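Galectin-1 (Bufo arenarum, PDB 1A78) binds beta-galactosides, and probably a range of complex carbohydrates, as a homodimeric lectin, and may regulate cell apoptosis and differentiation. Local coordinates at residues A[44-49]-A[99-104]; A[33-38]-A[88-93]; A[8-13]-A[129-134]. All blocks are in the same frame, centred on the assembly; numbering follows the deposited sequence.

How the interactions relate
All three contacts join the six-stranded sheet of the galectin beta-sandwich to its five-stranded sheet. Interactions 1 and 2 lie side by side, centres about 10 Å apart, on neighbouring strands of both sheets (41-49 beside 30-35, 96-101 beside 85-92). Their segments alternate along the chain, and His45 ND1 lies 2.7 Å from Asn34 OD1, a probable hydrogen bond between the two. Interaction 3 closes a loop around both; its centre is about 9 Å from that of interaction 2 and 16 Å from that of interaction 1. The series thus runs from below the galactoside site to the outermost strands 6-12 and 127-133, where the second subunit pairs.

Interaction 1 (A[44-49]-A[99-104]). With YIO (1-thio-beta-D-galactopyranose), chain C; GAL (beta-D-galactopyranose), chain B.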
loop_
_atom_site.group_PDB
_atom_site.type_symbol
_atom_site.label_atom_id
_atom_site.label_comp_id
_atom_site.label_asym_id
_atom_site.label_seq_id
_atom_site.Cartn_x
_atom_site.Cartn_y
_atom_site.Cartn_z
ATOM N N LEU A 44 2.838 -6.928 -15.608
ATOM C CA LEU A 44 3.456 -8.110 -15.057
ATOM C C LEU A 44 2.571 -8.834 -14.060
ATOM O O LEU A 44 2.105 -8.220 -13.108
ATOM C CB LEU A 44 4.770 -7.770 -14.310
ATOM C CG LEU A 44 5.427 -8.931 -13.492
ATOM C CD1 LEU A 44 5.815 -10.116 -14.409
ATOM C CD2 LEU A 44 6.665 -8.477 -12.758
ATOM N N HIS A 45 2.314 -10.119 -14.315
ATOM C CA HIS A 45 1.596 -11.010 -13.396
ATOM C C HIS A 45 2.691 -12.023 -13.003
ATOM O O HIS A 45 3.160 -12.812 -13.843
ATOM C CB HIS A 45 0.420 -11.740 -14.062
ATOM C CG HIS A 45 -0.111 -12.906 -13.265
ATOM N ND1 HIS A 45 -1.020 -12.766 -12.234
ATOM C CD2 HIS A 45 0.125 -14.239 -13.367
ATOM C CE1 HIS A 45 -1.320 -13.953 -11.733
ATOM N NE2 HIS A 45 -0.641 -14.865 -12.402
ATOM N N PHE A 46 3.135 -11.920 -11.754
ATOM C CA PHE A 46 4.180 -12.750 -11.171
ATOM C C PHE A 46 3.504 -13.826 -10.323
ATOM O O PHE A 46 3.077 -13.559 -9.209
ATOM C CB PHE A 46 5.063 -11.842 -10.316
ATOM C CG PHE A 46 6.106 -12.557 -9.545
ATOM C CD1 PHE A 46 5.825 -13.062 -8.284
ATOM C CD2 PHE A 46 7.365 -12.744 -10.083
ATOM C CE1 PHE A 46 6.780 -13.750 -7.578
ATOM C CE2 PHE A 46 8.341 -13.432 -9.381
ATOM C CZ PHE A 46 8.051 -13.940 -8.129
ATOM N N ASN A 47 3.448 -15.056 -10.816
ATOM C CA ASN A 47 2.763 -16.120 -10.094
ATOM C C ASN A 47 3.691 -17.266 -9.635
ATOM O O ASN A 47 4.218 -18.011 -10.465
ATOM C CB ASN A 47 1.651 -16.632 -11.020
ATOM C CG ASN A 47 0.716 -17.630 -10.362
ATOM O OD1 ASN A 47 -0.078 -18.250 -11.059
ATOM N ND2 ASN A 47 0.762 -17.764 -9.033
ATOM N N ALA A 48 3.912 -17.381 -8.326
ATOM C CA ALA A 48 4.759 -18.441 -7.777
ATOM C C ALA A 48 3.851 -19.624 -7.463
ATOM O O ALA A 48 3.064 -19.582 -6.511
ATOM C CB ALA A 48 5.480 -17.973 -6.516
ATOM N N ARG A 49 3.981 -20.686 -8.255
ATOM C CA ARG A 49 3.168 -21.888 -8.116
ATOM C C ARG A 49 3.782 -23.036 -7.335
ATOM O O ARG A 49 4.658 -23.725 -7.821
ATOM C CB ARG A 49 2.759 -22.379 -9.511
ATOM C CG ARG A 49 1.967 -21.338 -10.297
ATOM C CD ARG A 49 1.522 -21.827 -11.665
ATOM N NE ARG A 49 0.665 -20.847 -12.330
ATOM C CZ ARG A 49 0.133 -20.988 -13.545
ATOM N NH1 ARG A 49 0.354 -22.085 -14.266
ATOM N NH2 ARG A 49 -0.593 -20.009 -14.058
ATOM N N ILE A 99 13.134 -8.412 -11.552
ATOM C CA ILE A 99 12.594 -9.004 -10.331
ATOM C C ILE A 99 13.764 -9.577 -9.508
ATOM O O ILE A 99 14.569 -10.345 -10.037
ATOM C CB ILE A 99 11.582 -10.149 -10.645
ATOM C CG1 ILE A 99 10.434 -9.653 -11.545
ATOM C CG2 ILE A 99 10.994 -10.698 -9.347
ATOM C CD1 ILE A 99 10.665 -9.759 -13.031
ATOM N N LYS A 100 13.858 -9.210 -8.225
ATOM C CA LYS A 100 14.939 -9.684 -7.374
ATOM C C LYS A 100 14.370 -10.288 -6.112
ATOM O O LYS A 100 13.391 -9.790 -5.554
ATOM C CB LYS A 100 15.917 -8.558 -7.035
ATOM C CG LYS A 100 15.825 -7.350 -7.963
ATOM C CD LYS A 100 17.136 -6.569 -8.051
ATOM C CE LYS A 100 16.969 -5.258 -8.858
ATOM N NZ LYS A 100 18.254 -4.462 -9.025
ATOM N N PHE A 101 14.983 -11.385 -5.681
ATOM C CA PHE A 101 14.550 -12.127 -4.508
ATOM C C PHE A 101 15.517 -11.859 -3.379
ATOM O O PHE A 101 16.688 -11.557 -3.620
ATOM C CB PHE A 101 14.508 -13.632 -4.837
ATOM C CG PHE A 101 13.602 -13.973 -5.999
ATOM C CD1 PHE A 101 12.235 -13.700 -5.939
ATOM C CD2 PHE A 101 14.128 -14.468 -7.186
ATOM C CE1 PHE A 101 11.421 -13.901 -7.039
ATOM C CE2 PHE A 101 13.322 -14.675 -8.295
ATOM C CZ PHE A 101 11.967 -14.388 -8.221
ATOM N N SER A 102 15.039 -11.973 -2.145
ATOM C CA SER A 102 15.893 -11.739 -0.987
ATOM C C SER A 102 17.123 -12.626 -1.092
ATOM O O SER A 102 18.201 -12.293 -0.595
ATOM C CB SER A 102 15.134 -12.051 0.295
ATOM O OG SER A 102 14.460 -13.286 0.183
ATOM N N SER A 103 16.944 -13.729 -1.811
ATOM C CA SER A 103 17.976 -14.723 -2.051
ATOM C C SER A 103 19.075 -14.236 -3.012
ATOM O O SER A 103 19.924 -15.017 -3.443
ATOM C CB SER A 103 17.302 -15.979 -2.625
ATOM O OG SER A 103 16.603 -15.681 -3.830
ATOM N N GLY A 104 19.044 -12.963 -3.379
ATOM C CA GLY A 104 20.036 -12.464 -4.310
ATOM C C GLY A 104 19.636 -12.778 -5.743
ATOM O O GLY A 104 20.032 -12.064 -6.666
HETATM C C1 YIO C . -3.498 -19.063 -16.003
HETATM C C2 YIO C . -3.880 -18.691 -14.592
HETATM C C3 YIO C . -3.802 -17.188 -14.412
HETATM C C4 YIO C . -2.388 -16.757 -14.689
HETATM C C5 YIO C . -1.993 -17.197 -16.099
HETATM C C6 YIO C . -0.548 -16.909 -16.408
HETATM O O2 YIO C . -5.192 -19.132 -14.328
HETATM O O3 YIO C . -4.136 -16.858 -13.077
HETATM O O4 YIO C . -1.529 -17.333 -13.720
HETATM O O5 YIO C . -2.175 -18.613 -16.285
HETATM O O6 YIO C . -0.344 -16.946 -17.812
HETATM S S1 YIO C . -3.351 -20.870 -15.975
HETATM C C1 GAL B . -2.852 -21.121 -17.714
HETATM C C2 GAL B . -1.657 -22.088 -17.774
HETATM C C3 GAL B . -1.154 -22.232 -19.215
HETATM C C4 GAL B . -2.312 -22.641 -20.136
HETATM C C5 GAL B . -3.424 -21.623 -20.006
HETATM C C6 GAL B . -4.596 -22.030 -20.866
HETATM O O2 GAL B . -0.597 -21.630 -16.954
HETATM O O3 GAL B . -0.126 -23.209 -19.261
HETATM O O4 GAL B . -2.822 -23.915 -19.751
HETATM O O5 GAL B . -3.881 -21.573 -18.623
HETATM O O6 GAL B . -5.752 -21.301 -20.519
#
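O4 of the thiogalactose YIO is held by two residues of 44-49. Arg49 NH2 donates to YIO O4 at 2.9 Å, while the bond from His45 NE2 to the same O4, also 2.9 Å, is bent and weak. Arg49 reaches the sugar as an extended chain from CG to NE, and its NE donates to Asn47 OD1 at 3.0 Å, nearly straight at 172°. That oxygen is approached from above its carbonyl plane yet lies in the guanidinium plane, so the bond helps fix the guanidinium's rotation. Arg49 NH1 reaches GAL O2 at 2.9 Å and also forms a salt bridge with Asp55. His45, Asn47 and Arg49 belong to the beta-galactoside site, which Asn62 and Glu72 help complete by hydrogen bonds to YIO.

Leu44 and Phe46 turn the other way, into the core. Phe46 CZ lies 3.5 Å from Phe101 CE1, meeting the Phe101 ring at its edge, the side chains reaching in from facing strands. Phe46 CE2 packs aslant on Ile99 CG2 at 3.8 Å. Leu44 CD2 and Ile99 CG1 meet tip to tip at 4.1 Å.

No hydrogen bond crosses; the strand axes come within 11.5 Å, their N-to-C directions 30° apart, roughly parallel, one in each facing sheet. Strand 41-49 is flanked by 30-35 and 58-65; strand 96-101 lies between 85-92 and 106-110, whose Phe107 touches both Phe46 and Ile99.

Interaction 2 (A[33-38]-A[88-93]); sequences VNLGED and VCFEYQ
Phe90 is the residue of 88-93 through which this segment touches Val33 and Leu35. Two positions earlier, Val88 also turns inward, but its side chain does not touch 33-38 and packs instead on Ile99 and Phe101 of the next strand. Cys89 belongs to the outer face of the sheet, where it lines the pocket holding a dithiothreitol molecule.

At Phe90 the ring stands beside the backbone N (chi1 -50°), a torsion that swings it along the strand toward Val33. Its far corner does the touching there: Phe90 CZ is 3.6 Å from Val33 CG1, and Phe90 CE1 is 3.7 Å from the same methyl. The root of the side chain serves Leu35, whose CD2 lies 3.9 Å from Phe90 CB and 4.1 Å from Phe90 CG. One aromatic side chain therefore spans two inward residues of the opposite strand, with both aliphatic groups set obliquely to its ring.

Glu91 turns away again, toward the outer surface, where its OE1 forms a salt bridge with Lys100. Tyr92 points inward without touching 33-38, and its OH is hydrogen-bonded to the carbonyl O of Leu115. Gln93 then reaches back along its own segment: its NE2 donates to Glu91 OE2 at 2.7 Å, meeting that oxygen on the anti side and 18° out of the carboxylate plane.

The CA atoms of Val33 and Val88 are 9.2 Å apart, and those of Leu35 and Phe90 likewise, too far for backbone pairing; no hydrogen bond crosses. Such spacing, bridged by apolar side chains alone, is that of two sheets stacked face to face, here the core of the galectin beta-sandwich.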
loop_
_atom_site.group_PDB
_atom_site.type_symbol
_atom_site.label_atom_id
_atom_site.label_comp_id
_atom_site.label_asym_id
_atom_site.label_seq_id
_atom_site.Cartn_x
_atom_site.Cartn_y
_atom_site.Cartn_z
ATOM N N VAL A 33 1.610 -11.504 -7.517
ATOM C CA VAL A 33 1.834 -10.084 -7.308
ATOM C C VAL A 33 1.602 -9.495 -8.693
ATOM O O VAL A 33 2.242 -9.920 -9.657
ATOM C CB VAL A 33 3.277 -9.779 -6.846
ATOM C CG1 VAL A 33 3.518 -8.260 -6.848
ATOM C CG2 VAL A 33 3.499 -10.356 -5.435
ATOM N N ASN A 34 0.698 -8.530 -8.810
ATOM C CA ASN A 34 0.404 -7.952 -10.119
ATOM C C ASN A 34 0.779 -6.484 -10.191
ATOM O O ASN A 34 0.622 -5.772 -9.204
ATOM C CB ASN A 34 -1.094 -8.114 -10.415
ATOM C CG ASN A 34 -1.564 -9.531 -10.224
ATOM O OD1 ASN A 34 -1.127 -10.426 -10.928
ATOM N ND2 ASN A 34 -2.419 -9.753 -9.254
ATOM N N LEU A 35 1.268 -6.039 -11.345
ATOM C CA LEU A 35 1.655 -4.648 -11.579
ATOM C C LEU A 35 1.081 -4.284 -12.944
ATOM O O LEU A 35 1.240 -5.039 -13.909
ATOM C CB LEU A 35 3.184 -4.507 -11.660
ATOM C CG LEU A 35 4.052 -4.332 -10.416
ATOM C CD1 LEU A 35 3.851 -5.489 -9.503
ATOM C CD2 LEU A 35 5.522 -4.239 -10.827
ATOM N N GLY A 36 0.453 -3.127 -13.054
ATOM C CA GLY A 36 -0.124 -2.736 -14.324
ATOM C C GLY A 36 -1.029 -1.526 -14.170
ATOM O O GLY A 36 -0.743 -0.643 -13.357
ATOM N N GLU A 37 -2.119 -1.493 -14.935
ATOM C CA GLU A 37 -3.074 -0.385 -14.909
ATOM C C GLU A 37 -4.295 -0.602 -14.050
ATOM O O GLU A 37 -4.782 0.330 -13.418
ATOM C CB GLU A 37 -3.525 -0.060 -16.310
ATOM C CG GLU A 37 -2.444 0.575 -17.094
ATOM C CD GLU A 37 -2.740 0.577 -18.560
ATOM O OE1 GLU A 37 -2.385 -0.432 -19.215
ATOM O OE2 GLU A 37 -3.323 1.573 -19.056
ATOM N N ASP A 38 -4.787 -1.835 -14.042
ATOM C CA ASP A 38 -5.968 -2.198 -13.283
ATOM C C ASP A 38 -6.094 -3.725 -13.251
ATOM O O ASP A 38 -5.203 -4.433 -13.702
ATOM C CB ASP A 38 -7.214 -1.530 -13.901
ATOM C CG ASP A 38 -7.339 -1.791 -15.376
ATOM O OD1 ASP A 38 -7.519 -2.951 -15.746
ATOM O OD2 ASP A 38 -7.253 -0.853 -16.180
ATOM N N VAL A 88 9.875 -9.621 -2.219
ATOM C CA VAL A 88 10.235 -9.521 -3.634
ATOM C C VAL A 88 10.327 -8.037 -4.004
ATOM O O VAL A 88 9.573 -7.221 -3.472
ATOM C CB VAL A 88 9.138 -10.203 -4.573
ATOM C CG1 VAL A 88 9.685 -10.410 -5.991
ATOM C CG2 VAL A 88 8.658 -11.531 -4.000
ATOM N N CYS A 89 11.210 -7.699 -4.936
ATOM C CA CYS A 89 11.365 -6.331 -5.386
ATOM C C CYS A 89 11.282 -6.313 -6.897
ATOM O O CYS A 89 11.722 -7.245 -7.565
ATOM C CB CYS A 89 12.695 -5.773 -4.930
ATOM S SG CYS A 89 13.042 -6.259 -3.261
ATOM N N PHE A 90 10.663 -5.265 -7.420
ATOM C CA PHE A 90 10.467 -5.087 -8.840
ATOM C C PHE A 90 10.982 -3.718 -9.183
ATOM O O PHE A 90 10.531 -2.717 -8.632
ATOM C CB PHE A 90 8.970 -5.135 -9.194
ATOM C CG PHE A 90 8.259 -6.294 -8.627
ATOM C CD1 PHE A 90 7.740 -6.241 -7.349
ATOM C CD2 PHE A 90 8.140 -7.473 -9.359
ATOM C CE1 PHE A 90 7.113 -7.355 -6.787
ATOM C CE2 PHE A 90 7.514 -8.599 -8.815
ATOM C CZ PHE A 90 7.004 -8.546 -7.531
ATOM N N GLU A 91 11.875 -3.677 -10.149
ATOM C CA GLU A 91 12.468 -2.455 -10.598
ATOM C C GLU A 91 11.934 -2.257 -11.994
ATOM O O GLU A 91 11.979 -3.174 -12.814
ATOM C CB GLU A 91 13.981 -2.627 -10.613
ATOM C CG GLU A 91 14.767 -1.370 -10.903
ATOM C CD GLU A 91 16.215 -1.699 -11.189
ATOM O OE1 GLU A 91 16.870 -2.375 -10.354
ATOM O OE2 GLU A 91 16.683 -1.333 -12.279
ATOM N N TYR A 92 11.441 -1.058 -12.275
ATOM C CA TYR A 92 10.864 -0.747 -13.569
ATOM C C TYR A 92 11.807 0.070 -14.419
ATOM O O TYR A 92 12.312 1.100 -13.992
ATOM C CB TYR A 92 9.542 0.003 -13.363
ATOM C CG TYR A 92 8.842 0.485 -14.610
ATOM C CD1 TYR A 92 8.883 -0.246 -15.803
ATOM C CD2 TYR A 92 8.094 1.660 -14.591
ATOM C CE1 TYR A 92 8.194 0.184 -16.930
ATOM C CE2 TYR A 92 7.401 2.097 -15.723
ATOM C CZ TYR A 92 7.451 1.357 -16.881
ATOM O OH TYR A 92 6.745 1.784 -17.985
ATOM N N GLN A 93 12.085 -0.446 -15.607
ATOM C CA GLN A 93 12.917 0.208 -16.596
ATOM C C GLN A 93 11.981 0.246 -17.824
ATOM O O GLN A 93 11.083 -0.585 -17.943
ATOM C CB GLN A 93 14.173 -0.619 -16.836
ATOM C CG GLN A 93 15.083 -0.769 -15.588
ATOM C CD GLN A 93 15.835 0.524 -15.220
ATOM O OE1 GLN A 93 16.115 1.355 -16.078
ATOM N NE2 GLN A 93 16.141 0.696 -13.941
#

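Interaction 3 (A[8-13]-A[129-134])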
loop_
_atom_site.group_PDB
_atom_site.type_symbol
_atom_site.label_atom_id
_atom_site.label_comp_id
_atom_site.label_asym_id
_atom_site.label_seq_id
_atom_site.Cartn_x
_atom_site.Cartn_y
_atom_site.Cartn_z
ATOM N N THR A 8 -3.503 1.634 -5.445
ATOM C CA THR A 8 -3.736 2.405 -6.651
ATOM C C THR A 8 -2.960 3.688 -6.522
ATOM O O THR A 8 -2.648 4.072 -5.414
ATOM C CB THR A 8 -5.202 2.686 -6.814
ATOM O OG1 THR A 8 -5.930 1.512 -6.422
ATOM C CG2 THR A 8 -5.511 2.995 -8.270
ATOM N N ASN A 9 -2.628 4.341 -7.634
ATOM C CA ASN A 9 -1.825 5.573 -7.600
ATOM C C ASN A 9 -0.389 5.291 -7.124
ATOM O O ASN A 9 0.240 6.155 -6.526
ATOM C CB ASN A 9 -2.420 6.604 -6.636
ATOM C CG ASN A 9 -3.312 7.603 -7.307
ATOM O OD1 ASN A 9 -2.978 8.166 -8.357
ATOM N ND2 ASN A 9 -4.452 7.876 -6.674
ATOM N N LEU A 10 0.110 4.078 -7.341
ATOM C CA LEU A 10 1.464 3.718 -6.921
ATOM C C LEU A 10 2.512 4.602 -7.608
ATOM O O LEU A 10 3.595 4.808 -7.074
ATOM C CB LEU A 10 1.741 2.233 -7.237
ATOM C CG LEU A 10 3.087 1.574 -6.871
ATOM C CD1 LEU A 10 3.184 1.404 -5.379
ATOM C CD2 LEU A 10 3.229 0.206 -7.533
ATOM N N ASN A 11 2.186 5.106 -8.793
ATOM C CA ASN A 11 3.082 5.946 -9.597
ATOM C C ASN A 11 4.528 5.490 -9.700
ATOM O O ASN A 11 5.449 6.260 -9.443
ATOM C CB ASN A 11 3.031 7.413 -9.147
ATOM C CG ASN A 11 3.712 8.353 -10.143
ATOM O OD1 ASN A 11 3.236 8.521 -11.275
ATOM N ND2 ASN A 11 4.838 8.949 -9.741
ATOM N N LEU A 12 4.740 4.244 -10.093
ATOM C CA LEU A 12 6.100 3.741 -10.235
ATOM C C LEU A 12 6.585 4.157 -11.613
ATOM O O LEU A 12 6.000 3.768 -12.608
ATOM C CB LEU A 12 6.138 2.214 -10.069
ATOM C CG LEU A 12 7.491 1.519 -9.857
ATOM C CD1 LEU A 12 8.107 1.905 -8.508
ATOM C CD2 LEU A 12 7.299 0.020 -9.916
ATOM N N LYS A 13 7.609 5.005 -11.664
ATOM C CA LYS A 13 8.164 5.498 -12.925
ATOM C C LYS A 13 9.432 4.728 -13.170
ATOM O O LYS A 13 9.973 4.126 -12.238
ATOM C CB LYS A 13 8.486 6.994 -12.824
ATOM C CG LYS A 13 7.298 7.870 -12.404
ATOM C CD LYS A 13 7.661 9.337 -12.429
ATOM C CE LYS A 13 6.422 10.238 -12.337
ATOM N NZ LYS A 13 5.465 10.060 -13.488
ATOM N N LYS A 129 2.404 -7.400 4.575
ATOM C CA LYS A 129 3.049 -6.925 5.792
ATOM C C LYS A 129 3.522 -5.499 5.529
ATOM O O LYS A 129 3.293 -4.621 6.333
ATOM C CB LYS A 129 4.208 -7.837 6.227
ATOM C CG LYS A 129 3.740 -9.209 6.714
ATOM C CD LYS A 129 4.807 -9.937 7.528
ATOM C CE LYS A 129 4.206 -11.150 8.258
ATOM N NZ LYS A 129 5.123 -11.775 9.280
ATOM N N SER A 130 4.103 -5.273 4.355
ATOM C CA SER A 130 4.595 -3.973 3.968
ATOM C C SER A 130 4.866 -3.831 2.465
ATOM O O SER A 130 4.990 -4.821 1.730
ATOM C CB SER A 130 5.846 -3.625 4.785
ATOM O OG SER A 130 6.947 -4.420 4.414
ATOM N N ILE A 131 4.902 -2.580 2.021
ATOM C CA ILE A 131 5.169 -2.203 0.650
ATOM C C ILE A 131 6.048 -0.956 0.750
ATOM O O ILE A 131 5.728 -0.034 1.496
ATOM C CB ILE A 131 3.868 -1.870 -0.093
ATOM C CG1 ILE A 131 4.174 -1.343 -1.492
ATOM C CG2 ILE A 131 3.047 -0.849 0.700
ATOM C CD1 ILE A 131 2.975 -1.400 -2.413
ATOM N N THR A 132 7.147 -0.924 0.006
ATOM C CA THR A 132 8.065 0.194 0.062
ATOM C C THR A 132 8.497 0.643 -1.316
ATOM O O THR A 132 8.872 -0.184 -2.139
ATOM C CB THR A 132 9.345 -0.217 0.804
ATOM O OG1 THR A 132 9.005 -0.892 2.013
ATOM C CG2 THR A 132 10.194 0.996 1.141
ATOM N N THR A 133 8.426 1.939 -1.585
ATOM C CA THR A 133 8.880 2.457 -2.867
ATOM C C THR A 133 10.191 3.192 -2.646
ATOM O O THR A 133 10.464 3.707 -1.553
ATOM C CB THR A 133 7.858 3.375 -3.586
ATOM O OG1 THR A 133 6.974 3.996 -2.635
ATOM C CG2 THR A 133 7.082 2.575 -4.604
ATOM N N GLU A 134 11.000 3.219 -3.688
ATOM C CA GLU A 134 12.300 3.828 -3.648
ATOM C C GLU A 134 12.563 4.164 -5.102
ATOM O O GLU A 134 12.490 5.358 -5.455
ATOM C CB GLU A 134 13.276 2.779 -3.142
ATOM C CG GLU A 134 14.673 3.238 -2.905
ATOM C CD GLU A 134 15.510 2.145 -2.251
ATOM O OE1 GLU A 134 15.217 1.788 -1.079
ATOM O OE2 GLU A 134 16.453 1.637 -2.915
ATOM O OXT GLU A 134 12.715 3.221 -5.906
#
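Leu10 meets both Ile131 and Thr133 through a single methyl group. Its CB leaves the backbone alongside 129-134 rather than pointing at it, so the turn into the contact is made further out. CG stands opposite the backbone N (chi1 -179°), which carries the branch inward, and CD1 completes the reach. Leu10 CD1 lies 4.1 Å from Ile131 CD1 and also 4.1 Å from Thr133 CG2, with both partners approached aslant.

Thr133 is the counterpart on the other strand. Its CB points toward 8-13, and its CG2 touches a second leucine as well: Leu12 CD1 is 4.1 Å from Thr133 CG2, the two side chains running antiparallel alongside one another. The methyl of Thr133 thus touches the CD1 atoms of both leucines. All three contacts are methyl to methyl and no hydrogen bond crosses, evidence that the join rests on apolar packing.

The backbone of 8-13 is irregular here: Asn11 and Leu12 both face Ile118 in a G1 beta bulge, which interrupts the regular pairing of this edge strand with 118-124.

The axes of 8-12 and 129-133 approach to 9.8 Å at 41° to each other, one strand from each sheet. Strand 6-12 borders 118-124, with Leu10 on Leu121 and Leu12 on Ile118, while 127-133 borders 16-23, whose Val18 touches both Leu12 and Ile131. These are the outermost strands within the chain on this side, and Thr8, Ser130, Ile131 and Thr132 pair antiparallel with the second subunit, continuing the sheet structure across the dimer interface.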